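Local coordinates for mutual gliding-motility protein MglA (Myxococcus xanthus DK 1622, PDB 6H17), which binds and hydrolyses GTP as a small GTPase switch that coordinates the two gliding motility systems and sets the direction and speed of movement, at residues 24-36 and 169-181. Sequence-based numbering, arbitrary orientation.
Sequences GKTTNLQYIYNKT and VAPTGVGVFDTLK. With MG (magnesium ion), chain B; GSP (5'-guanosine-diphosphate-monothiophosphate), chain C.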
ATOM      1  N   GLY A  24       2.326  -9.134   5.009  1.00 10.83           N
ATOM      2  CA  GLY A  24       1.746  -9.509   3.736  1.00 10.32           C
ATOM      3  C   GLY A  24       1.846  -8.488   2.612  1.00 10.39           C
ATOM      4  O   GLY A  24       1.128  -8.621   1.616  1.00 10.40           O
ATOM      5  N   LYS A  25       2.697  -7.463   2.744  1.00 10.46           N
ATOM      6  CA  LYS A  25       2.812  -6.434   1.706  1.00 10.13           C
ATOM      7  C   LYS A  25       3.346  -7.008   0.396  1.00 10.77           C
ATOM      8  O   LYS A  25       2.728  -6.847  -0.672  1.00 11.10           O
ATOM      9  CB  LYS A  25       3.734  -5.311   2.199  1.00 10.52           C
ATOM     10  CG  LYS A  25       3.234  -4.619   3.469  1.00 11.93           C
ATOM     11  CD  LYS A  25       4.207  -3.598   4.050  1.00 13.43           C
ATOM     12  CE  LYS A  25       5.517  -4.174   4.522  1.00 13.79           C
ATOM     13  NZ  LYS A  25       5.425  -5.033   5.733  1.00 11.90           N
ATOM     14  N   THR A  26       4.499  -7.672   0.454  1.00 10.56           N
ATOM     15  CA  THR A  26       5.081  -8.281  -0.735  1.00 10.92           C
ATOM     16  C   THR A  26       4.105  -9.269  -1.358  1.00 11.61           C
ATOM     17  O   THR A  26       3.949  -9.308  -2.582  1.00 11.52           O
ATOM     18  CB  THR A  26       6.403  -8.947  -0.362  1.00 11.47           C
ATOM     19  OG1 THR A  26       7.334  -7.926   0.043  1.00 12.36           O
ATOM     20  CG2 THR A  26       6.991  -9.741  -1.542  1.00 12.77           C
ATOM     21  N   THR A  27       3.419 -10.062  -0.523  1.00 11.20           N
ATOM     22  CA  THR A  27       2.486 -11.070  -1.031  1.00 10.52           C
ATOM     23  C   THR A  27       1.354 -10.417  -1.812  1.00 10.63           C
ATOM     24  O   THR A  27       0.924 -10.945  -2.847  1.00 11.47           O
ATOM     25  CB  THR A  27       1.922 -11.865   0.143  1.00 11.70           C
ATOM     26  OG1 THR A  27       2.980 -12.530   0.837  1.00 12.58           O
ATOM     27  CG2 THR A  27       0.950 -12.948  -0.324  1.00 12.98           C
ATOM     28  N   ASN A  28       0.861  -9.264  -1.350  1.00 11.17           N
ATOM     29  CA  ASN A  28      -0.149  -8.538  -2.112  1.00 10.28           C
ATOM     30  C   ASN A  28       0.345  -8.254  -3.528  1.00 11.07           C
ATOM     31  O   ASN A  28      -0.358  -8.505  -4.514  1.00 11.24           O
ATOM     32  CB  ASN A  28      -0.513  -7.212  -1.425  1.00 11.28           C
ATOM     33  CG  ASN A  28      -1.726  -7.308  -0.504  1.00 10.57           C
ATOM     34  OD1 ASN A  28      -2.844  -7.017  -0.926  1.00 11.05           O
ATOM     35  ND2 ASN A  28      -1.508  -7.644   0.750  1.00 10.90           N
ATOM     36  N   LEU A  29       1.539  -7.661  -3.652  1.00 10.79           N
ATOM     37  CA  LEU A  29       2.054  -7.322  -4.984  1.00 11.39           C
ATOM     38  C   LEU A  29       2.318  -8.561  -5.834  1.00 11.97           C
ATOM     39  O   LEU A  29       2.134  -8.526  -7.055  1.00 12.32           O
ATOM     40  CB  LEU A  29       3.295  -6.442  -4.889  1.00 12.15           C
ATOM     41  CG  LEU A  29       3.013  -4.938  -4.857  1.00 13.37           C
ATOM     42  CD1 LEU A  29       2.228  -4.509  -3.643  1.00 13.68           C
ATOM     43  CD2 LEU A  29       4.309  -4.140  -4.982  1.00 13.66           C
ATOM     44  N   GLN A  30       2.762  -9.656  -5.217  1.00 11.56           N
ATOM     45  CA  GLN A  30       2.984 -10.891  -5.973  0.57 11.17           C
ATOM     46  C   GLN A  30       1.680 -11.401  -6.565  1.00 11.65           C
ATOM     47  O   GLN A  30       1.637 -11.829  -7.728  1.00 13.04           O
ATOM     48  CB  GLN A  30       3.635 -11.950  -5.073  0.57 14.06           C
ATOM     49  CG  GLN A  30       5.068 -11.606  -4.720  0.57 13.19           C
ATOM     50  CD  GLN A  30       5.726 -12.451  -3.627  0.57 19.48           C
ATOM     51  OE1 GLN A  30       5.081 -12.982  -2.711  0.57 19.34           O
ATOM     52  NE2 GLN A  30       7.053 -12.537  -3.707  0.57 18.11           N
ATOM     53  N   TYR A  31       0.591 -11.380  -5.787  1.00 11.80           N
ATOM     54  CA  TYR A  31      -0.694 -11.831  -6.304  1.00 11.16           C
ATOM     55  C   TYR A  31      -1.168 -10.903  -7.416  1.00 11.99           C
ATOM     56  O   TYR A  31      -1.624 -11.359  -8.474  1.00 12.41           O
ATOM     57  CB  TYR A  31      -1.740 -11.884  -5.179  1.00 12.17           C
ATOM     58  CG  TYR A  31      -3.023 -12.515  -5.665  1.00 11.36           C
ATOM     59  CD1 TYR A  31      -3.174 -13.889  -5.649  1.00 12.43           C
ATOM     60  CD2 TYR A  31      -4.039 -11.744  -6.225  1.00 11.64           C
ATOM     61  CE1 TYR A  31      -4.304 -14.484  -6.165  1.00 13.23           C
ATOM     62  CE2 TYR A  31      -5.191 -12.339  -6.710  1.00 12.85           C
ATOM     63  CZ  TYR A  31      -5.305 -13.702  -6.686  1.00 12.92           C
ATOM     64  OH  TYR A  31      -6.430 -14.327  -7.188  1.00 16.63           O
ATOM     65  N   ILE A  32      -1.070  -9.587  -7.197  1.00 11.69           N
ATOM     66  CA  ILE A  32      -1.453  -8.616  -8.227  1.00 11.96           C
ATOM     67  C   ILE A  32      -0.684  -8.889  -9.517  1.00 13.06           C
ATOM     68  O   ILE A  32      -1.260  -8.947 -10.616  1.00 13.84           O
ATOM     69  CB  ILE A  32      -1.238  -7.180  -7.725  1.00 12.23           C
ATOM     70  CG1 ILE A  32      -2.195  -6.874  -6.572  1.00 12.82           C
ATOM     71  CG2 ILE A  32      -1.461  -6.188  -8.857  1.00 13.29           C
ATOM     72  CD1 ILE A  32      -1.805  -5.643  -5.759  1.00 13.05           C
ATOM     73  N   TYR A  33       0.626  -9.047  -9.417  1.00 12.01           N
ATOM     74  CA  TYR A  33       1.411  -9.326 -10.614  1.00 13.12           C
ATOM     75  C   TYR A  33       0.965 -10.621 -11.276  1.00 14.56           C
ATOM     76  O   TYR A  33       0.782 -10.683 -12.500  1.00 15.27           O
ATOM     77  CB  TYR A  33       2.898  -9.390 -10.268  1.00 14.34           C
ATOM     78  CG  TYR A  33       3.730  -9.757 -11.464  1.00 14.95           C
ATOM     79  CD1 TYR A  33       3.982  -8.832 -12.469  1.00 14.46           C
ATOM     80  CD2 TYR A  33       4.240 -11.031 -11.606  1.00 17.70           C
ATOM     81  CE1 TYR A  33       4.716  -9.171 -13.587  1.00 16.16           C
ATOM     82  CE2 TYR A  33       4.990 -11.376 -12.716  1.00 20.86           C
ATOM     83  CZ  TYR A  33       5.221 -10.431 -13.689  1.00 19.72           C
ATOM     84  OH  TYR A  33       5.970 -10.766 -14.812  1.00 25.95           O
ATOM     85  N   ASN A  34       0.798 -11.677 -10.485  1.00 13.64           N
ATOM     86  CA  ASN A  34       0.507 -12.979 -11.072  1.00 13.96           C
ATOM     87  C   ASN A  34      -0.824 -12.981 -11.802  1.00 15.11           C
ATOM     88  O   ASN A  34      -0.981 -13.680 -12.817  1.00 17.14           O
ATOM     89  CB  ASN A  34       0.508 -14.056  -9.984  1.00 15.87           C
ATOM     90  CG  ASN A  34       1.884 -14.361  -9.466  1.00 20.20           C
ATOM     91  OD1 ASN A  34       2.881 -14.020 -10.086  1.00 23.10           O
ATOM     92  ND2 ASN A  34       1.947 -15.032  -8.319  1.00 24.76           N
ATOM     93  N   LYS A  35      -1.810 -12.258 -11.280  1.00 14.29           N
ATOM     94  CA  LYS A  35      -3.176 -12.337 -11.767  1.00 14.73           C
ATOM     95  C   LYS A  35      -3.619 -11.157 -12.620  1.00 16.81           C
ATOM     96  O   LYS A  35      -4.771 -11.136 -13.065  1.00 21.00           O
ATOM     97  CB  LYS A  35      -4.145 -12.560 -10.603  1.00 14.99           C
ATOM     98  CG  LYS A  35      -3.932 -13.865  -9.894  1.00 19.16           C
ATOM     99  CD  LYS A  35      -4.108 -15.070 -10.784  1.00 27.30           C
ATOM    100  CE  LYS A  35      -3.963 -16.337  -9.959  1.00 42.10           C
ATOM    101  NZ  LYS A  35      -4.901 -17.391 -10.412  1.00 57.98           N
ATOM    102  N   THR A  36      -2.753 -10.213 -12.916  1.00 16.31           N
ATOM    103  CA  THR A  36      -3.105  -9.113 -13.802  1.00 18.84           C
ATOM    104  C   THR A  36      -2.772  -9.501 -15.229  1.00 20.18           C
ATOM    105  O   THR A  36      -1.771 -10.167 -15.492  1.00 19.48           O
ATOM    106  CB  THR A  36      -2.345  -7.851 -13.388  1.00 15.12           C
ATOM    107  OG1 THR A  36      -2.844  -7.415 -12.129  1.00 16.98           O
ATOM    108  CG2 THR A  36      -2.530  -6.731 -14.392  1.00 16.73           C
ATOM    109  N   VAL A 169      -6.804 -12.490   2.378  1.00 10.51           N
ATOM    110  CA  VAL A 169      -5.900 -13.633   2.519  1.00 10.88           C
ATOM    111  C   VAL A 169      -4.953 -13.493   1.324  1.00 10.68           C
ATOM    112  O   VAL A 169      -5.227 -14.003   0.231  1.00 11.57           O
ATOM    113  CB  VAL A 169      -6.617 -14.984   2.512  1.00 12.07           C
ATOM    114  CG1 VAL A 169      -5.623 -16.107   2.738  1.00 12.72           C
ATOM    115  CG2 VAL A 169      -7.695 -15.024   3.561  1.00 12.08           C
ATOM    116  N   ALA A 170      -3.875 -12.743   1.504  1.00 10.61           N
ATOM    117  CA  ALA A 170      -3.123 -12.305   0.331  1.00 11.02           C
ATOM    118  C   ALA A 170      -2.606 -13.454  -0.531  1.00 11.63           C
ATOM    119  O   ALA A 170      -2.646 -13.318  -1.771  1.00 11.75           O
ATOM    120  CB  ALA A 170      -2.006 -11.340   0.741  1.00 11.32           C
ATOM    121  N   PRO A 171      -2.109 -14.572   0.007  1.00 11.04           N
ATOM    122  CA  PRO A 171      -1.554 -15.615  -0.869  1.00 11.80           C
ATOM    123  C   PRO A 171      -2.572 -16.211  -1.815  1.00 12.87           C
ATOM    124  O   PRO A 171      -2.195 -16.679  -2.898  1.00 13.45           O
ATOM    125  CB  PRO A 171      -1.007 -16.661   0.114  1.00 13.20           C
ATOM    126  CG  PRO A 171      -0.725 -15.864   1.360  1.00 11.95           C
ATOM    127  CD  PRO A 171      -1.839 -14.848   1.428  1.00 12.55           C
ATOM    128  N   THR A 172      -3.846 -16.253  -1.427  1.00 11.79           N
ATOM    129  CA  THR A 172      -4.892 -16.816  -2.272  1.00 12.14           C
ATOM    130  C   THR A 172      -5.685 -15.747  -3.010  1.00 12.17           C
ATOM    131  O   THR A 172      -6.567 -16.084  -3.812  1.00 13.51           O
ATOM    132  CB  THR A 172      -5.845 -17.677  -1.454  1.00 12.58           C
ATOM    133  OG1 THR A 172      -6.495 -16.822  -0.503  1.00 12.08           O
ATOM    134  CG2 THR A 172      -5.107 -18.820  -0.737  1.00 14.02           C
ATOM    135  N   GLY A 173      -5.388 -14.483  -2.771  1.00 12.33           N
ATOM    136  CA  GLY A 173      -6.023 -13.386  -3.451  1.00 11.45           C
ATOM    137  C   GLY A 173      -7.252 -12.804  -2.790  1.00 11.98           C
ATOM    138  O   GLY A 173      -7.777 -11.797  -3.294  1.00 13.04           O
ATOM    139  N   VAL A 174      -7.738 -13.374  -1.687  1.00 12.13           N
ATOM    140  CA  VAL A 174      -8.945 -12.828  -1.064  1.00 10.77           C
ATOM    141  C   VAL A 174      -8.692 -11.362  -0.740  1.00 11.08           C
ATOM    142  O   VAL A 174      -7.716 -11.028  -0.054  1.00 11.32           O
ATOM    143  CB  VAL A 174      -9.317 -13.613   0.188  1.00 11.20           C
ATOM    144  CG1 VAL A 174     -10.534 -12.958   0.852  1.00 12.59           C
ATOM    145  CG2 VAL A 174      -9.578 -15.084  -0.099  1.00 12.13           C
ATOM    146  N   GLY A 175      -9.551 -10.470  -1.249  1.00 11.61           N
ATOM    147  CA  GLY A 175      -9.489  -9.050  -0.938  1.00 11.86           C
ATOM    148  C   GLY A 175      -8.407  -8.252  -1.641  1.00 11.46           C
ATOM    149  O   GLY A 175      -8.361  -7.030  -1.479  1.00 11.95           O
ATOM    150  N   VAL A 176      -7.516  -8.888  -2.392  1.00 11.36           N
ATOM    151  CA  VAL A 176      -6.339  -8.181  -2.889  1.00 10.63           C
ATOM    152  C   VAL A 176      -6.699  -7.160  -3.967  1.00 10.76           C
ATOM    153  O   VAL A 176      -6.295  -5.987  -3.896  1.00 11.28           O
ATOM    154  CB  VAL A 176      -5.279  -9.188  -3.365  1.00 10.39           C
ATOM    155  CG1 VAL A 176      -4.123  -8.496  -4.095  1.00 11.73           C
ATOM    156  CG2 VAL A 176      -4.759 -10.010  -2.205  1.00 11.74           C
ATOM    157  N   PHE A 177      -7.417  -7.576  -5.003  1.00 11.73           N
ATOM    158  CA  PHE A 177      -7.801  -6.615  -6.025  1.00 11.60           C
ATOM    159  C   PHE A 177      -8.806  -5.596  -5.503  1.00 11.65           C
ATOM    160  O   PHE A 177      -8.757  -4.425  -5.924  1.00 12.74           O
ATOM    161  CB  PHE A 177      -8.321  -7.312  -7.298  1.00 11.81           C
ATOM    162  CG  PHE A 177      -7.240  -7.853  -8.175  1.00 13.37           C
ATOM    163  CD1 PHE A 177      -6.346  -7.003  -8.791  1.00 16.42           C
ATOM    164  CD2 PHE A 177      -7.132  -9.206  -8.415  1.00 17.81           C
ATOM    165  CE1 PHE A 177      -5.349  -7.499  -9.625  1.00 18.40           C
ATOM    166  CE2 PHE A 177      -6.136  -9.706  -9.243  1.00 20.07           C
ATOM    167  CZ  PHE A 177      -5.234  -8.834  -9.830  1.00 17.75           C
ATOM    168  N   ASP A 178      -9.708  -5.978  -4.612  1.00 12.11           N
ATOM    169  CA  ASP A 178     -10.638  -4.985  -4.073  1.00 12.21           C
ATOM    170  C   ASP A 178      -9.894  -3.877  -3.338  1.00 12.53           C
ATOM    171  O   ASP A 178     -10.244  -2.694  -3.445  1.00 13.25           O
ATOM    172  CB  ASP A 178     -11.657  -5.622  -3.133  1.00 13.57           C
ATOM    173  CG  ASP A 178     -12.750  -6.368  -3.859  1.00 14.95           C
ATOM    174  OD1 ASP A 178     -12.844  -6.290  -5.109  1.00 16.83           O
ATOM    175  OD2 ASP A 178     -13.540  -7.021  -3.147  1.00 18.23           O
ATOM    176  N   THR A 179      -8.877  -4.242  -2.559  1.00 12.38           N
ATOM    177  CA  THR A 179      -8.082  -3.250  -1.835  1.00 11.93           C
ATOM    178  C   THR A 179      -7.406  -2.301  -2.811  1.00 12.67           C
ATOM    179  O   THR A 179      -7.462  -1.072  -2.649  1.00 12.55           O
ATOM    180  CB  THR A 179      -7.024  -3.964  -0.990  1.00 10.44           C
ATOM    181  OG1 THR A 179      -7.621  -4.797   0.007  1.00 11.33           O
ATOM    182  CG2 THR A 179      -6.100  -2.996  -0.273  1.00 13.99           C
ATOM    183  N   LEU A 180      -6.732  -2.861  -3.820  1.00 11.88           N
ATOM    184  CA  LEU A 180      -6.015  -2.052  -4.798  1.00 11.97           C
ATOM    185  C   LEU A 180      -6.964  -1.130  -5.552  1.00 13.28           C
ATOM    186  O   LEU A 180      -6.675   0.062  -5.733  1.00 13.68           O
ATOM    187  CB  LEU A 180      -5.293  -2.976  -5.771  1.00 13.32           C
ATOM    188  CG  LEU A 180      -4.613  -2.277  -6.970  1.00 13.15           C
ATOM    189  CD1 LEU A 180      -3.486  -1.371  -6.487  1.00 16.09           C
ATOM    190  CD2 LEU A 180      -4.079  -3.312  -7.964  1.00 16.88           C
ATOM    191  N   LYS A 181      -8.072  -1.671  -6.042  1.00 13.55           N
ATOM    192  CA  LYS A 181      -8.985  -0.860  -6.837  1.00 13.83           C
ATOM    193  C   LYS A 181      -9.563   0.263  -6.005  1.00 12.67           C
ATOM    194  O   LYS A 181      -9.805   1.358  -6.524  1.00 14.41           O
ATOM    195  CB  LYS A 181     -10.076  -1.742  -7.440  1.00 17.96           C
ATOM    196  CG  LYS A 181      -9.557  -2.631  -8.553  1.00 21.78           C
ATOM    197  CD  LYS A 181     -10.515  -3.757  -8.909  1.00 31.97           C
ATOM    198  CE  LYS A 181     -10.084  -4.463 -10.194  1.00 47.85           C
ATOM    199  NZ  LYS A 181      -8.816  -3.920 -10.781  1.00 58.32           N
TER
HETATM  200 MG    MG B 301       8.275  -7.635   1.906  1.00 12.47          MG
HETATM  201  PG  GSP C 302       8.501  -7.337   5.200  1.00 12.13           P
HETATM  202  O3B GSP C 302       7.181  -8.330   5.102  1.00 11.42           O
HETATM  203  S1G GSP C 302       9.619  -8.105   6.495  1.00 14.65           S
HETATM  204  O2G GSP C 302       9.073  -7.272   3.769  1.00 14.69           O
HETATM  205  O3G GSP C 302       7.944  -5.966   5.597  1.00 13.52           O
HETATM  206  PB  GSP C 302       5.949  -8.365   4.106  1.00 11.11           P
HETATM  207  O1B GSP C 302       4.831  -7.549   4.640  1.00 10.39           O
HETATM  208  O2B GSP C 302       6.380  -8.057   2.723  1.00 11.13           O
HETATM  209  PA  GSP C 302       5.363 -11.020   3.109  1.00 12.17           P
HETATM  210  O1A GSP C 302       4.378 -10.608   2.122  1.00 12.44           O
HETATM  211  O2A GSP C 302       6.692 -11.422   2.635  1.00 14.33           O
HETATM  212  O3A GSP C 302       5.514  -9.911   4.240  1.00 11.27           O
HETATM  213  O5' GSP C 302       4.675 -12.181   3.960  1.00 12.22           O
HETATM  214  C5' GSP C 302       5.355 -12.764   5.061  1.00 13.11           C
HETATM  215  C4' GSP C 302       4.870 -14.191   5.287  1.00 14.77           C
HETATM  216  O4' GSP C 302       3.465 -14.176   5.608  1.00 14.17           O
HETATM  217  C3' GSP C 302       5.019 -15.044   4.054  1.00 14.90           C
HETATM  218  O3' GSP C 302       5.409 -16.355   4.430  1.00 23.55           O
HETATM  219  C2' GSP C 302       3.630 -15.090   3.421  1.00 15.24           C
HETATM  220  O2' GSP C 302       3.350 -16.227   2.659  1.00 16.83           O
HETATM  221  C1' GSP C 302       2.770 -15.004   4.690  1.00 12.82           C
HETATM  222  N9  GSP C 302       1.432 -14.468   4.472  1.00 12.11           N
HETATM  223  C8  GSP C 302       1.137 -13.298   3.843  1.00 11.63           C
HETATM  224  N7  GSP C 302      -0.200 -13.121   3.822  1.00 11.28           N
HETATM  225  C5  GSP C 302      -0.756 -14.204   4.453  1.00 10.46           C
HETATM  226  C6  GSP C 302      -2.074 -14.572   4.714  1.00 11.70           C
HETATM  227  O6  GSP C 302      -3.089 -13.904   4.402  1.00 11.84           O
HETATM  228  N1  GSP C 302      -2.246 -15.756   5.359  1.00 10.71           N
HETATM  229  C2  GSP C 302      -1.200 -16.548   5.759  1.00 11.78           C
HETATM  230  N2  GSP C 302      -1.458 -17.677   6.397  1.00 12.55           N
HETATM  231  N3  GSP C 302       0.088 -16.215   5.510  1.00 11.81           N
HETATM  232  C4  GSP C 302       0.265 -15.052   4.857  1.00 11.48           C
HETATM  233  O   HOH W   1      -3.992  -5.088  -2.560  1.00 12.45           O
HETATM  234  O   HOH W   2       7.849  -5.551   1.810  1.00 13.38           O
HETATM  235  O   HOH W   3      10.032  -7.331   0.914  1.00 15.28           O
HETATM  236  O   HOH W   4       8.702  -9.667   1.955  1.00 14.14           O
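With CG trans to its backbone N (chi1 -173°), Tyr31 swings its ring against the turn before helix 176-181, while the same trans setting of CG1 in Val176 (chi1 171°) brings that methyl to CG1 of Ile32, 3.5 Å away. Gly173 CA sits over the centre of the Tyr31 ring, 3.3 Å from its centroid, a CH-pi contact that leaves no room for a side chain at Gly173; Lys35 CG covers the opposite face toward the rim. A leucine in place of Tyr31 would probably leave Gly173 CA without its aromatic platform and open a gap beside Phe177. The Phe177 ring takes Lys35 CB and Thr36 OG1 at its edge. Deeper, Ile32 CD1 meets Leu180 CD2 at 3.9 Å. Asn28 ND2 reaches Gly24 O at 2.9 Å, almost straight, and also bonds Gln139, while a water links Asn28 OD1 to Val176 O. Nearer the nucleotide, Thr27 CG2 packs on Ala170 CB (3.5 Å) as its OG1 donates to GSP O1A (2.7 Å). Helix 25-35 and the start of the C-terminal helix, 176-181, thus cross at 97° in this Ras-like fold, joining the P-loop, which holds the GSP phosphates and, through Thr26, the magnesium ion, to the guanine-binding loop, where Ala170 N bonds GSP O6 weakly.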